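Local coordinates for MutT/nudix family protein (Enterococcus faecalis, PDB 2FML) that is of unknown function but, with a Nudix hydrolase-like domain joined to an NrtR-type winged-helix domain, may act as a nucleotide-responsive transcriptional regulator, at residues E9-N12 with Y13-Q17; K64-P67 with F68-S71; R81-T85 with E86-L90; V100-Q103 with E104-E107; V207-V210 with L211-F215. All blocks are in the same frame, centred on the assembly; numbering follows the deposited sequence.

Interaction 1. Residues E9-N12 with Y13-Q17; sequences EEKN and YYERQ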
loop_
_atom_site.group_PDB
_atom_site.type_symbol
_atom_site.label_atom_id
_atom_site.label_comp_id
_atom_site.label_asym_id
_atom_site.label_seq_id
_atom_site.Cartn_x
_atom_site.Cartn_y
_atom_site.Cartn_z
ATOM N N GLU A 9 -33.043 20.386 -8.784
ATOM C CA GLU A 9 -33.919 19.414 -9.462
ATOM C C GLU A 9 -33.266 18.719 -10.667
ATOM O O GLU A 9 -33.393 17.487 -10.850
ATOM C CB GLU A 9 -35.218 20.083 -9.882
ATOM C CG GLU A 9 -36.206 19.118 -10.531
ATOM C CD GLU A 9 -37.565 19.738 -10.790
ATOM O OE1 GLU A 9 -38.366 19.833 -9.812
ATOM O OE2 GLU A 9 -37.815 20.108 -11.971
ATOM N N GLU A 10 -32.573 19.515 -11.475
ATOM C CA GLU A 10 -31.832 18.997 -12.592
ATOM C C GLU A 10 -30.783 17.916 -12.197
ATOM O O GLU A 10 -30.667 16.849 -12.831
ATOM C CB GLU A 10 -31.129 20.159 -13.288
ATOM C CG GLU A 10 -30.335 19.754 -14.482
ATOM C CD GLU A 10 -29.808 20.952 -15.221
ATOM O OE1 GLU A 10 -30.536 21.970 -15.340
ATOM O OE2 GLU A 10 -28.679 20.881 -15.688
ATOM N N LYS A 11 -29.987 18.239 -11.190
ATOM C CA LYS A 11 -28.868 17.388 -10.780
ATOM C C LYS A 11 -29.367 16.078 -10.143
ATOM O O LYS A 11 -28.806 15.005 -10.375
ATOM C CB LYS A 11 -27.975 18.192 -9.840
ATOM C CG LYS A 11 -26.944 17.459 -9.049
ATOM C CD LYS A 11 -26.172 18.442 -8.191
ATOM C CE LYS A 11 -25.639 17.810 -6.899
ATOM N NZ LYS A 11 -24.265 17.195 -7.009
ATOM N N ASN A 12 -30.417 16.094 -9.354
ATOM C CA ASN A 12 -30.815 14.772 -8.871
ATOM C C ASN A 12 -31.655 13.945 -9.846
ATOM O O ASN A 12 -31.622 12.738 -9.755
ATOM C CB ASN A 12 -31.354 14.744 -7.431
ATOM C CG ASN A 12 -32.469 15.641 -7.281
ATOM O OD1 ASN A 12 -32.459 16.675 -7.930
ATOM N ND2 ASN A 12 -33.493 15.260 -6.503
ATOM N N TYR A 13 -32.332 14.574 -10.803
ATOM C CA TYR A 13 -32.908 13.842 -11.906
ATOM C C TYR A 13 -31.784 13.011 -12.611
ATOM O O TYR A 13 -31.957 11.850 -12.905
ATOM C CB TYR A 13 -33.637 14.781 -12.907
ATOM C CG TYR A 13 -33.943 13.975 -14.133
ATOM C CD1 TYR A 13 -33.042 13.940 -15.195
ATOM C CD2 TYR A 13 -35.082 13.160 -14.191
ATOM C CE1 TYR A 13 -33.270 13.115 -16.275
ATOM C CE2 TYR A 13 -35.325 12.346 -15.297
ATOM C CZ TYR A 13 -34.396 12.324 -16.305
ATOM O OH TYR A 13 -34.579 11.514 -17.374
ATOM N N TYR A 14 -30.640 13.632 -12.892
ATOM C CA TYR A 14 -29.518 12.952 -13.564
ATOM C C TYR A 14 -28.798 11.900 -12.677
ATOM O O TYR A 14 -28.470 10.816 -13.180
ATOM C CB TYR A 14 -28.543 13.964 -14.193
ATOM C CG TYR A 14 -29.123 14.571 -15.513
ATOM C CD1 TYR A 14 -29.706 15.873 -15.561
ATOM C CD2 TYR A 14 -29.148 13.803 -16.677
ATOM C CE1 TYR A 14 -30.260 16.399 -16.764
ATOM C CE2 TYR A 14 -29.695 14.319 -17.882
ATOM C CZ TYR A 14 -30.235 15.600 -17.933
ATOM O OH TYR A 14 -30.790 15.971 -19.167
ATOM N N GLU A 15 -28.550 12.225 -11.398
ATOM C CA GLU A 15 -28.004 11.259 -10.393
ATOM C C GLU A 15 -28.908 10.053 -10.098
ATOM O O GLU A 15 -28.471 8.923 -10.059
ATOM C CB GLU A 15 -27.606 11.993 -9.111
ATOM C CG GLU A 15 -26.643 13.131 -9.457
ATOM C CD GLU A 15 -26.222 13.974 -8.266
ATOM O OE1 GLU A 15 -26.875 13.899 -7.205
ATOM O OE2 GLU A 15 -25.250 14.758 -8.405
ATOM N N ARG A 16 -30.195 10.323 -9.961
ATOM C CA ARG A 16 -31.158 9.398 -9.373
ATOM C C ARG A 16 -32.237 8.804 -10.279
ATOM O O ARG A 16 -32.824 7.782 -9.922
ATOM C CB ARG A 16 -31.821 10.113 -8.205
ATOM C CG ARG A 16 -30.780 10.519 -7.206
ATOM C CD ARG A 16 -31.359 11.206 -6.047
ATOM N NE ARG A 16 -30.373 11.255 -4.960
ATOM C CZ ARG A 16 -30.408 12.110 -3.934
ATOM N NH1 ARG A 16 -29.479 12.030 -2.990
ATOM N NH2 ARG A 16 -31.361 13.055 -3.853
ATOM N N GLN A 17 -32.546 9.443 -11.415
ATOM C CA GLN A 17 -33.586 8.925 -12.342
ATOM C C GLN A 17 -33.003 8.438 -13.677
ATOM O O GLN A 17 -33.428 7.389 -14.216
ATOM C CB GLN A 17 -34.635 10.006 -12.695
ATOM C CG GLN A 17 -35.892 10.094 -11.813
ATOM C CD GLN A 17 -35.583 10.636 -10.417
ATOM O OE1 GLN A 17 -35.835 9.960 -9.385
ATOM N NE2 GLN A 17 -35.042 11.858 -10.362
#
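With CG anti to the backbone N in K11 (chi1 167°) and anti to the carbonyl carbon in E15 (chi1 -54°), these torsions bring the ends of the two side chains together on the surface of helix 7-16, a worked case of an i to i+4 salt bridge. K11 NZ lies 3.0 Å from E15 OE2, which receives it on its syn lone pair; the lysine chain, bent only near its end, also lays CG at 3.3 Å from E15 OE2. Beneath the bridge the backbone repeats the alpha-helical bond, and E15 N donates to K11 O at 3.0 Å in a nearly straight line of 170°. One residue earlier, E10 CG lies 4.1 Å from Y14 CE1, alongside the ring, while the E10 carboxylate is held elsewhere, by W26 of helix 20-27. The Y14 ring stacks with W26 too, and Y13 meets F4, so the aromatic residues fasten the helix to the rest of this small N-terminal helical unit. The C-terminal end of the helix meets the other subunit: E15 O accepts from R69 of the second subunit, and R16 packs on K64 of that chain. R16 N donates to N12 O at 2.8 Å, and of the side chains it is N12 CB and R16 CD that meet, at 3.8 Å.

Interaction 2. Residues K64-P67 with F68-S71; sequences KGHP and FRNS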
loop_
_atom_site.group_PDB
_atom_site.type_symbol
_atom_site.label_atom_id
_atom_site.label_comp_id
_atom_site.label_asym_id
_atom_site.label_seq_id
_atom_site.Cartn_x
_atom_site.Cartn_y
_atom_site.Cartn_z
ATOM N N LYS A 64 19.348 15.619 -12.485
ATOM C CA LYS A 64 20.033 16.675 -13.142
ATOM C C LYS A 64 19.327 18.038 -13.037
ATOM O O LYS A 64 19.947 19.069 -13.212
ATOM C CB LYS A 64 20.389 16.262 -14.568
ATOM C CG LYS A 64 19.426 16.534 -15.665
ATOM C CD LYS A 64 20.297 16.769 -16.977
ATOM C CE LYS A 64 21.175 15.533 -17.376
ATOM N NZ LYS A 64 21.296 15.334 -18.892
ATOM N N GLY A 65 18.046 18.008 -12.684
ATOM C CA GLY A 65 17.235 19.193 -12.558
ATOM C C GLY A 65 16.636 19.319 -11.181
ATOM O O GLY A 65 16.583 18.322 -10.396
ATOM N N HIS A 66 16.194 20.545 -10.892
ATOM C CA HIS A 66 15.524 20.865 -9.662
ATOM C C HIS A 66 14.137 20.213 -9.560
ATOM O O HIS A 66 13.525 19.918 -10.565
ATOM C CB HIS A 66 15.448 22.387 -9.507
ATOM C CG HIS A 66 16.636 22.974 -8.816
ATOM N ND1 HIS A 66 17.145 24.219 -9.122
ATOM C CD2 HIS A 66 17.412 22.482 -7.827
ATOM C CE1 HIS A 66 18.191 24.459 -8.357
ATOM N NE2 HIS A 66 18.391 23.408 -7.584
ATOM N N PRO A 67 13.606 20.025 -8.335
ATOM C CA PRO A 67 14.192 20.224 -7.014
ATOM C C PRO A 67 15.233 19.142 -6.742
ATOM O O PRO A 67 15.232 18.107 -7.412
ATOM C CB PRO A 67 12.988 20.151 -6.070
ATOM C CG PRO A 67 11.898 19.438 -6.832
ATOM C CD PRO A 67 12.190 19.631 -8.284
ATOM N N PHE A 68 16.195 19.427 -5.867
ATOM C CA PHE A 68 17.271 18.502 -5.545
ATOM C C PHE A 68 18.124 18.166 -6.701
ATOM O O PHE A 68 18.493 16.994 -6.840
ATOM C CB PHE A 68 16.678 17.197 -4.931
ATOM C CG PHE A 68 15.920 17.449 -3.637
ATOM C CD1 PHE A 68 16.620 17.696 -2.432
ATOM C CD2 PHE A 68 14.526 17.509 -3.627
ATOM C CE1 PHE A 68 15.920 17.948 -1.219
ATOM C CE2 PHE A 68 13.825 17.769 -2.433
ATOM C CZ PHE A 68 14.522 17.977 -1.238
ATOM N N ARG A 69 18.454 19.176 -7.531
ATOM C CA ARG A 69 19.490 19.047 -8.526
ATOM C C ARG A 69 20.788 18.467 -7.950
ATOM O O ARG A 69 21.287 18.939 -6.938
ATOM C CB ARG A 69 19.817 20.401 -9.152
ATOM C CG ARG A 69 20.740 20.349 -10.347
ATOM C CD ARG A 69 21.310 21.750 -10.636
ATOM N NE ARG A 69 20.235 22.671 -10.965
ATOM C CZ ARG A 69 20.263 24.008 -10.883
ATOM N NH1 ARG A 69 21.308 24.681 -10.406
ATOM N NH2 ARG A 69 19.161 24.669 -11.250
ATOM N N ASN A 70 21.322 17.449 -8.626
ATOM C CA ASN A 70 22.587 16.841 -8.243
ATOM C C ASN A 70 22.538 15.913 -7.024
ATOM O O ASN A 70 23.536 15.303 -6.650
ATOM C CB ASN A 70 23.681 17.929 -8.095
ATOM C CG ASN A 70 24.076 18.556 -9.441
ATOM O OD1 ASN A 70 23.824 17.998 -10.504
ATOM N ND2 ASN A 70 24.699 19.731 -9.385
ATOM N N SER A 71 21.379 15.796 -6.405
ATOM C CA SER A 71 21.206 14.857 -5.326
ATOM C C SER A 71 20.955 13.468 -5.959
ATOM O O SER A 71 20.445 13.385 -7.058
ATOM C CB SER A 71 20.034 15.274 -4.424
ATOM O OG SER A 71 20.318 16.461 -3.715
#
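A cis peptide before P67 and a positive phi at F68 (62°) bend the backbone until the CA atoms of H66 and R69 are 4.5 Å apart, and a type II beta turn from F68 to S71 follows. This is the loop joining strands 55-63 and 72-78 of the Nudix domain. The guanidinium of R69 lies over one face of the H66 imidazole, with NE about above the ring centre and the two planes inclined by 34°. R69 reaches that place by a bend at chi3 (-62°), which folds the end of an otherwise extended chain back over the ring. R69 NH2 comes to 3.0 Å from H66 ND1, but the angle is too poor for a hydrogen bond. The real acceptors of this nitrogen are A18 O and E15 O of the second subunit, so the imidazole backs an arginine that joins the two chains. P67 CB also touches F68 CD2 at 3.9 Å, and the F68 ring meets F184 edge-to-face. Nearer the backbone, R69 CB lies 3.4 Å from H66 CD2, while R69 CG approaches K64 O at 3.2 Å.

Interaction 3. Residues R81-T85 with E86-L90; sequences RNEST and EDSVL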
loop_
_atom_site.group_PDB
_atom_site.type_symbol
_atom_site.label_atom_id
_atom_site.label_comp_id
_atom_site.label_asym_id
_atom_site.label_seq_id
_atom_site.Cartn_x
_atom_site.Cartn_y
_atom_site.Cartn_z
ATOM N N ARG A 81 -2.574 11.283 -16.737
ATOM C CA ARG A 81 -4.028 11.005 -16.613
ATOM C C ARG A 81 -4.568 9.658 -17.206
ATOM O O ARG A 81 -5.475 9.034 -16.637
ATOM C CB ARG A 81 -4.861 12.182 -17.174
ATOM C CG ARG A 81 -6.313 12.193 -16.671
ATOM C CD ARG A 81 -7.138 11.512 -17.680
ATOM N NE ARG A 81 -8.546 11.396 -17.323
ATOM C CZ ARG A 81 -9.101 10.419 -16.611
ATOM N NH1 ARG A 81 -8.385 9.407 -16.070
ATOM N NH2 ARG A 81 -10.410 10.490 -16.429
ATOM N N ASN A 82 -4.025 9.236 -18.330
ATOM C CA ASN A 82 -4.474 8.005 -18.971
ATOM C C ASN A 82 -3.706 6.692 -18.557
ATOM O O ASN A 82 -3.737 5.706 -19.290
ATOM C CB ASN A 82 -4.470 8.197 -20.513
ATOM C CG ASN A 82 -3.026 8.225 -21.100
ATOM O OD1 ASN A 82 -2.030 8.127 -20.343
ATOM N ND2 ASN A 82 -2.908 8.350 -22.445
ATOM N N GLU A 83 -3.046 6.700 -17.395
ATOM C CA GLU A 83 -2.138 5.645 -16.945
ATOM C C GLU A 83 -2.442 5.317 -15.463
ATOM O O GLU A 83 -2.639 6.224 -14.668
ATOM C CB GLU A 83 -0.741 6.245 -16.785
ATOM C CG GLU A 83 0.161 6.143 -17.933
ATOM C CD GLU A 83 1.573 6.562 -17.549
ATOM O OE1 GLU A 83 1.780 7.532 -16.745
ATOM O OE2 GLU A 83 2.474 5.902 -18.102
ATOM N N SER A 84 -2.375 4.045 -15.086
ATOM C CA SER A 84 -2.409 3.669 -13.672
ATOM C C SER A 84 -1.009 3.932 -13.204
ATOM O O SER A 84 -0.106 4.128 -14.040
ATOM C CB SER A 84 -2.748 2.193 -13.535
ATOM O OG SER A 84 -1.752 1.474 -14.204
ATOM N N THR A 85 -0.826 3.925 -11.875
ATOM C CA THR A 85 0.485 4.071 -11.300
ATOM C C THR A 85 1.414 2.929 -11.689
ATOM O O THR A 85 2.607 3.172 -11.871
ATOM C CB THR A 85 0.479 4.271 -9.762
ATOM O OG1 THR A 85 -0.107 3.138 -9.107
ATOM C CG2 THR A 85 -0.226 5.585 -9.356
ATOM N N GLU A 86 0.897 1.698 -11.722
ATOM C CA GLU A 86 1.608 0.541 -12.247
ATOM C C GLU A 86 2.233 0.778 -13.677
ATOM O O GLU A 86 3.439 0.574 -13.891
ATOM C CB GLU A 86 0.667 -0.677 -12.318
ATOM C CG GLU A 86 0.328 -1.300 -11.010
ATOM C CD GLU A 86 -0.900 -0.656 -10.314
ATOM O OE1 GLU A 86 -1.481 0.338 -10.826
ATOM O OE2 GLU A 86 -1.297 -1.183 -9.237
ATOM N N ASP A 87 1.413 1.186 -14.633
ATOM C CA ASP A 87 1.850 1.546 -15.994
ATOM C C ASP A 87 2.942 2.631 -15.929
ATOM O O ASP A 87 3.979 2.561 -16.604
ATOM C CB ASP A 87 0.666 2.192 -16.718
ATOM C CG ASP A 87 -0.384 1.197 -17.147
ATOM O OD1 ASP A 87 -0.098 -0.029 -17.154
ATOM O OD2 ASP A 87 -1.498 1.670 -17.534
ATOM N N SER A 88 2.669 3.636 -15.107
ATOM C CA SER A 88 3.508 4.816 -15.040
ATOM C C SER A 88 4.925 4.458 -14.473
ATOM O O SER A 88 5.983 4.922 -14.991
ATOM C CB SER A 88 2.766 5.906 -14.203
ATOM O OG SER A 88 3.508 7.122 -14.173
ATOM N N VAL A 89 4.960 3.637 -13.429
ATOM C CA VAL A 89 6.264 3.330 -12.789
ATOM C C VAL A 89 7.155 2.495 -13.710
ATOM O O VAL A 89 8.379 2.673 -13.732
ATOM C CB VAL A 89 6.145 2.731 -11.346
ATOM C CG1 VAL A 89 5.725 1.230 -11.364
ATOM C CG2 VAL A 89 7.464 2.976 -10.581
ATOM N N LEU A 90 6.532 1.615 -14.491
ATOM C CA LEU A 90 7.235 0.865 -15.498
ATOM C C LEU A 90 7.773 1.689 -16.662
ATOM O O LEU A 90 8.857 1.418 -17.130
ATOM C CB LEU A 90 6.361 -0.280 -16.057
ATOM C CG LEU A 90 5.662 -1.344 -15.183
ATOM C CD1 LEU A 90 4.890 -2.304 -16.146
ATOM C CD2 LEU A 90 6.610 -2.052 -14.318
HETATM O O HOH W 1 -2.556 1.694 -8.879
#
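E86 bends at chi2 (87°) and brings OE1 to 3.5 Å from S84 CB, at the start of the helix in a sequence that matches the Nudix box, the signature of this family. The same E86 OE1 accepts a 2.6 Å hydrogen bond from a water that also bonds T85 OG1. Next comes D87, whose backbone N donates to S84 OG at 3.2 Å and 173°: S84 is the N-cap, and its hydroxyl stands in for the acceptor that the first turn lacks. S88 follows with two bonds. Its N donates to S84 O at 3.0 Å, the first regular helical bond here, and its OG, anti to the backbone N, donates weakly to E83 OE1 at 3.1 Å. That carboxylate has a stronger partner in R91, with which it forms a salt bridge, and OE1 also accepts from N80 N, so S88 OG, R91 and N80 N all converge on OE1. V89 N then closes the turn on T85 O at 2.9 Å. V89 and L90 carry helix 85-97 onto strand 106-112 through I106, V89 also packs on strands 39-50 and 123-131, and T85 OG1 bonds Y128 of strand 123-131, while S113 of the second subunit reaches T85 N.

Interaction 4. Residues V100-Q103 with E104-E107; sequences VISQ and ENIE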
loop_
_atom_site.group_PDB
_atom_site.type_symbol
_atom_site.label_atom_id
_atom_site.label_comp_id
_atom_site.label_asym_id
_atom_site.label_seq_id
_atom_site.Cartn_x
_atom_site.Cartn_y
_atom_site.Cartn_z
ATOM N N VAL A 100 13.767 -2.751 -18.400
ATOM C CA VAL A 100 12.456 -3.304 -18.685
ATOM C C VAL A 100 12.088 -4.366 -17.613
ATOM O O VAL A 100 12.731 -5.414 -17.533
ATOM C CB VAL A 100 12.401 -3.914 -20.111
ATOM C CG1 VAL A 100 10.997 -4.352 -20.446
ATOM C CG2 VAL A 100 12.908 -2.918 -21.159
ATOM N N ILE A 101 11.089 -4.053 -16.770
ATOM C CA ILE A 101 10.427 -4.992 -15.844
ATOM C C ILE A 101 8.980 -5.184 -16.312
ATOM O O ILE A 101 8.425 -4.277 -16.923
ATOM C CB ILE A 101 10.393 -4.471 -14.395
ATOM C CG1 ILE A 101 10.388 -2.959 -14.356
ATOM C CG2 ILE A 101 11.648 -4.815 -13.649
ATOM C CD1 ILE A 101 11.013 -2.466 -13.125
ATOM N N SER A 102 8.371 -6.338 -16.024
ATOM C CA SER A 102 6.928 -6.560 -16.262
ATOM C C SER A 102 6.103 -6.364 -14.986
ATOM O O SER A 102 6.649 -6.400 -13.876
ATOM C CB SER A 102 6.682 -7.957 -16.848
ATOM O OG SER A 102 6.914 -8.934 -15.847
ATOM N N GLN A 103 4.796 -6.141 -15.150
ATOM C CA GLN A 103 3.894 -5.818 -14.031
ATOM C C GLN A 103 3.869 -6.873 -12.960
ATOM O O GLN A 103 3.797 -6.549 -11.770
ATOM C CB GLN A 103 2.447 -5.607 -14.505
ATOM C CG GLN A 103 1.556 -4.912 -13.428
ATOM C CD GLN A 103 0.525 -3.895 -14.019
ATOM O OE1 GLN A 103 0.856 -3.046 -14.881
ATOM N NE2 GLN A 103 -0.725 -3.975 -13.522
ATOM N N GLU A 104 3.912 -8.135 -13.404
ATOM C CA GLU A 104 3.779 -9.296 -12.568
ATOM C C GLU A 104 4.955 -9.336 -11.611
ATOM O O GLU A 104 4.866 -9.988 -10.577
ATOM C CB GLU A 104 3.730 -10.584 -13.411
ATOM C CG GLU A 104 3.527 -10.407 -14.931
ATOM C CD GLU A 104 2.050 -10.198 -15.371
ATOM O OE1 GLU A 104 1.431 -11.163 -15.928
ATOM O OE2 GLU A 104 1.519 -9.064 -15.194
ATOM N N ASN A 105 6.035 -8.621 -11.944
ATOM C CA ASN A 105 7.277 -8.587 -11.130
ATOM C C ASN A 105 7.554 -7.351 -10.231
ATOM O O ASN A 105 8.618 -7.211 -9.590
ATOM C CB ASN A 105 8.456 -8.898 -12.023
ATOM C CG ASN A 105 8.417 -10.332 -12.529
ATOM O OD1 ASN A 105 8.960 -11.228 -11.890
ATOM N ND2 ASN A 105 7.711 -10.565 -13.629
ATOM N N ILE A 106 6.567 -6.475 -10.151
ATOM C CA ILE A 106 6.647 -5.357 -9.249
ATOM C C ILE A 106 5.609 -5.544 -8.139
ATOM O O ILE A 106 4.596 -6.203 -8.353
ATOM C CB ILE A 106 6.500 -3.994 -9.975
ATOM C CG1 ILE A 106 5.091 -3.849 -10.593
ATOM C CG2 ILE A 106 7.602 -3.874 -10.981
ATOM C CD1 ILE A 106 4.733 -2.399 -11.149
ATOM N N GLU A 107 5.878 -4.972 -6.967
ATOM C CA GLU A 107 4.840 -4.870 -5.981
ATOM C C GLU A 107 4.706 -3.424 -5.499
ATOM O O GLU A 107 5.697 -2.744 -5.291
ATOM C CB GLU A 107 5.085 -5.849 -4.788
ATOM C CG GLU A 107 6.277 -5.458 -3.836
ATOM C CD GLU A 107 6.655 -6.607 -2.825
ATOM O OE1 GLU A 107 7.263 -7.623 -3.278
ATOM O OE2 GLU A 107 6.330 -6.482 -1.602
#
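A short 3-10 turn leads into strand 106-112 of the Nudix domain, just after the helix of the Nudix box, and the contact between V100-Q103 and E104-E107 is that turn together with the side chains flanking it. Two successive i to i+3 bonds make its backbone. N105 N donates to S102 O at 3.0 Å, and I106 N donates to Q103 O at 3.2 Å with an N-H...O angle of 169°. In both cases the donor stands well above the carbonyl plane, away from the lone pairs, in keeping with the tight winding of a 3-10 turn. A side-chain bond reinforces the first of them: N105 ND2 donates to S102 OG at 2.9 Å, with the hydroxyl lying 16° out of the amide plane. Because S102 OG sits between its own backbone N and carbonyl carbon (chi1 71°), the hydroxyl is presented to the asparagine. E104 passes close by, its CG 3.8 Å from S102 OG. On the side facing helix 85-97, I101 CD1 touches I106 CG2 at 4.3 Å, and both isoleucines pack on L90 of that helix; I106 CG1 also lies 3.2 Å from Q103 O. Polar and apolar contacts therefore divide the turn: paired N-H and oxygen atoms fix its winding, S102 being bonded to N105 through both its carbonyl and its hydroxyl, while the contacts of the isoleucines with each other and with L90 are apolar.

Interaction 5. Residues V207-V210 with L211-F215; sequences VLQV and LGKDF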
loop_
_atom_site.group_PDB
_atom_site.type_symbol
_atom_site.label_atom_id
_atom_site.label_comp_id
_atom_site.label_asym_id
_atom_site.label_seq_id
_atom_site.Cartn_x
_atom_site.Cartn_y
_atom_site.Cartn_z
ATOM N N VAL A 207 11.656 -12.112 -2.379
ATOM C CA VAL A 207 13.017 -11.536 -2.512
ATOM C C VAL A 207 14.068 -12.456 -3.151
ATOM O O VAL A 207 14.992 -11.968 -3.830
ATOM C CB VAL A 207 13.580 -10.979 -1.166
ATOM C CG1 VAL A 207 13.924 -12.144 -0.183
ATOM C CG2 VAL A 207 14.818 -10.063 -1.427
ATOM N N LEU A 208 13.905 -13.776 -2.965
ATOM C CA LEU A 208 14.796 -14.781 -3.606
ATOM C C LEU A 208 14.751 -14.724 -5.145
ATOM O O LEU A 208 15.484 -15.448 -5.810
ATOM C CB LEU A 208 14.473 -16.204 -3.105
ATOM C CG LEU A 208 14.556 -16.399 -1.597
ATOM C CD1 LEU A 208 14.243 -17.809 -1.258
ATOM C CD2 LEU A 208 15.951 -16.026 -1.082
ATOM N N GLN A 209 13.859 -13.888 -5.700
ATOM C CA GLN A 209 13.856 -13.535 -7.132
ATOM C C GLN A 209 15.190 -12.936 -7.594
ATOM O O GLN A 209 15.623 -13.212 -8.704
ATOM C CB GLN A 209 12.745 -12.553 -7.452
ATOM C CG GLN A 209 11.400 -13.155 -7.750
ATOM C CD GLN A 209 10.358 -12.070 -8.067
ATOM O OE1 GLN A 209 10.704 -10.926 -8.301
ATOM N NE2 GLN A 209 9.099 -12.434 -8.057
ATOM N N VAL A 210 15.837 -12.133 -6.743
ATOM C CA VAL A 210 17.164 -11.568 -7.063
ATOM C C VAL A 210 18.252 -12.640 -7.411
ATOM O O VAL A 210 19.328 -12.309 -7.942
ATOM C CB VAL A 210 17.739 -10.634 -5.933
ATOM C CG1 VAL A 210 16.758 -9.522 -5.545
ATOM C CG2 VAL A 210 18.154 -11.411 -4.776
ATOM N N LEU A 211 17.944 -13.896 -7.090
ATOM C CA LEU A 211 18.842 -15.014 -7.307
ATOM C C LEU A 211 18.663 -15.639 -8.686
ATOM O O LEU A 211 19.470 -16.456 -9.086
ATOM C CB LEU A 211 18.659 -16.064 -6.198
ATOM C CG LEU A 211 19.354 -15.863 -4.857
ATOM C CD1 LEU A 211 19.018 -17.044 -3.935
ATOM C CD2 LEU A 211 20.901 -15.716 -5.000
ATOM N N GLY A 212 17.598 -15.264 -9.395
ATOM C CA GLY A 212 17.473 -15.552 -10.815
ATOM C C GLY A 212 16.939 -16.918 -11.226
ATOM O O GLY A 212 17.512 -17.598 -12.104
ATOM N N LYS A 213 15.834 -17.323 -10.611
ATOM C CA LYS A 213 15.050 -18.487 -11.098
ATOM C C LYS A 213 15.525 -19.866 -10.640
ATOM O O LYS A 213 14.723 -20.798 -10.620
ATOM C CB LYS A 213 14.790 -18.452 -12.632
ATOM C CG LYS A 213 13.589 -17.579 -13.102
ATOM C CD LYS A 213 13.811 -16.061 -12.936
ATOM C CE LYS A 213 13.078 -15.504 -11.717
ATOM N NZ LYS A 213 13.740 -14.247 -11.201
ATOM N N ASP A 214 16.796 -20.013 -10.270
ATOM C CA ASP A 214 17.156 -21.146 -9.423
ATOM C C ASP A 214 18.218 -20.846 -8.347
ATOM O O ASP A 214 19.001 -19.896 -8.476
ATOM C CB ASP A 214 17.407 -22.442 -10.232
ATOM C CG ASP A 214 18.806 -22.537 -10.817
ATOM O OD1 ASP A 214 18.904 -22.700 -12.051
ATOM O OD2 ASP A 214 19.799 -22.486 -10.049
ATOM N N PHE A 215 18.228 -21.667 -7.291
ATOM C CA PHE A 215 19.067 -21.414 -6.116
ATOM C C PHE A 215 19.248 -22.587 -5.147
ATOM O O PHE A 215 18.314 -23.338 -4.891
ATOM C CB PHE A 215 18.521 -20.214 -5.337
ATOM C CG PHE A 215 17.026 -20.232 -5.131
ATOM C CD1 PHE A 215 16.471 -20.809 -4.000
ATOM C CD2 PHE A 215 16.168 -19.606 -6.042
ATOM C CE1 PHE A 215 15.080 -20.795 -3.796
ATOM C CE2 PHE A 215 14.768 -19.592 -5.846
ATOM C CZ PHE A 215 14.236 -20.184 -4.724
#
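L208 and F215 meet on the buried side of a turn in the winged-helix domain of the NrtR type, between helices 186-200 and 217-228, and the contrast with the polar side of the same turn is sharp. Inside, L208 CD1 approaches F215 CE1 at 4.0 Å, the leucine crossing the phenylalanine at about a right angle. F215 has its CG between the backbone N and the carbonyl carbon (chi1 46°), which carries the ring back over the turn; F248 meets that ring edge-to-face. L211 fills in beside them, its CD1 4.3 Å from L208 CD2, and packs on V223 of helix 217-228. The backbone is wound as a 3-10 turn, with L211 N donating to L208 O at 3.2 Å and G212 N to Q209 O at 2.9 Å, both donors well above the carbonyl planes. Here the chain leaves the turn, as G212 and K213 both take positive phi. The outer side is looser. G212 and K213 are exposed, and the lysine chain, bent at chi2 and chi3, curls back on the end of the turn. Its hold is slight: K213 NZ gives only a weak bond to Q209 O, at 3.3 Å.

From the N terminus the five contacts follow one another in series, each within one continuous stretch, and none nests in or crosses another. Interaction 1 lies in helix 7-16, far from the body of its own chain, about 36 Å from interaction 2 between nearest atoms, yet both meet the second subunit: E15 and R16 face R69 and K64 of the other copy. Interaction 2 closes the loop between strands 55-63 and 72-78. Interaction 3 starts helix 85-97, and interaction 4 leads from that helix to strand 106-112; they touch through V89, L90 and I106. Interaction 5 belongs to the winged-helix domain and meets interaction 4 where Q209 packs on N105, joining segments of the Nudix and winged-helix parts of the chain.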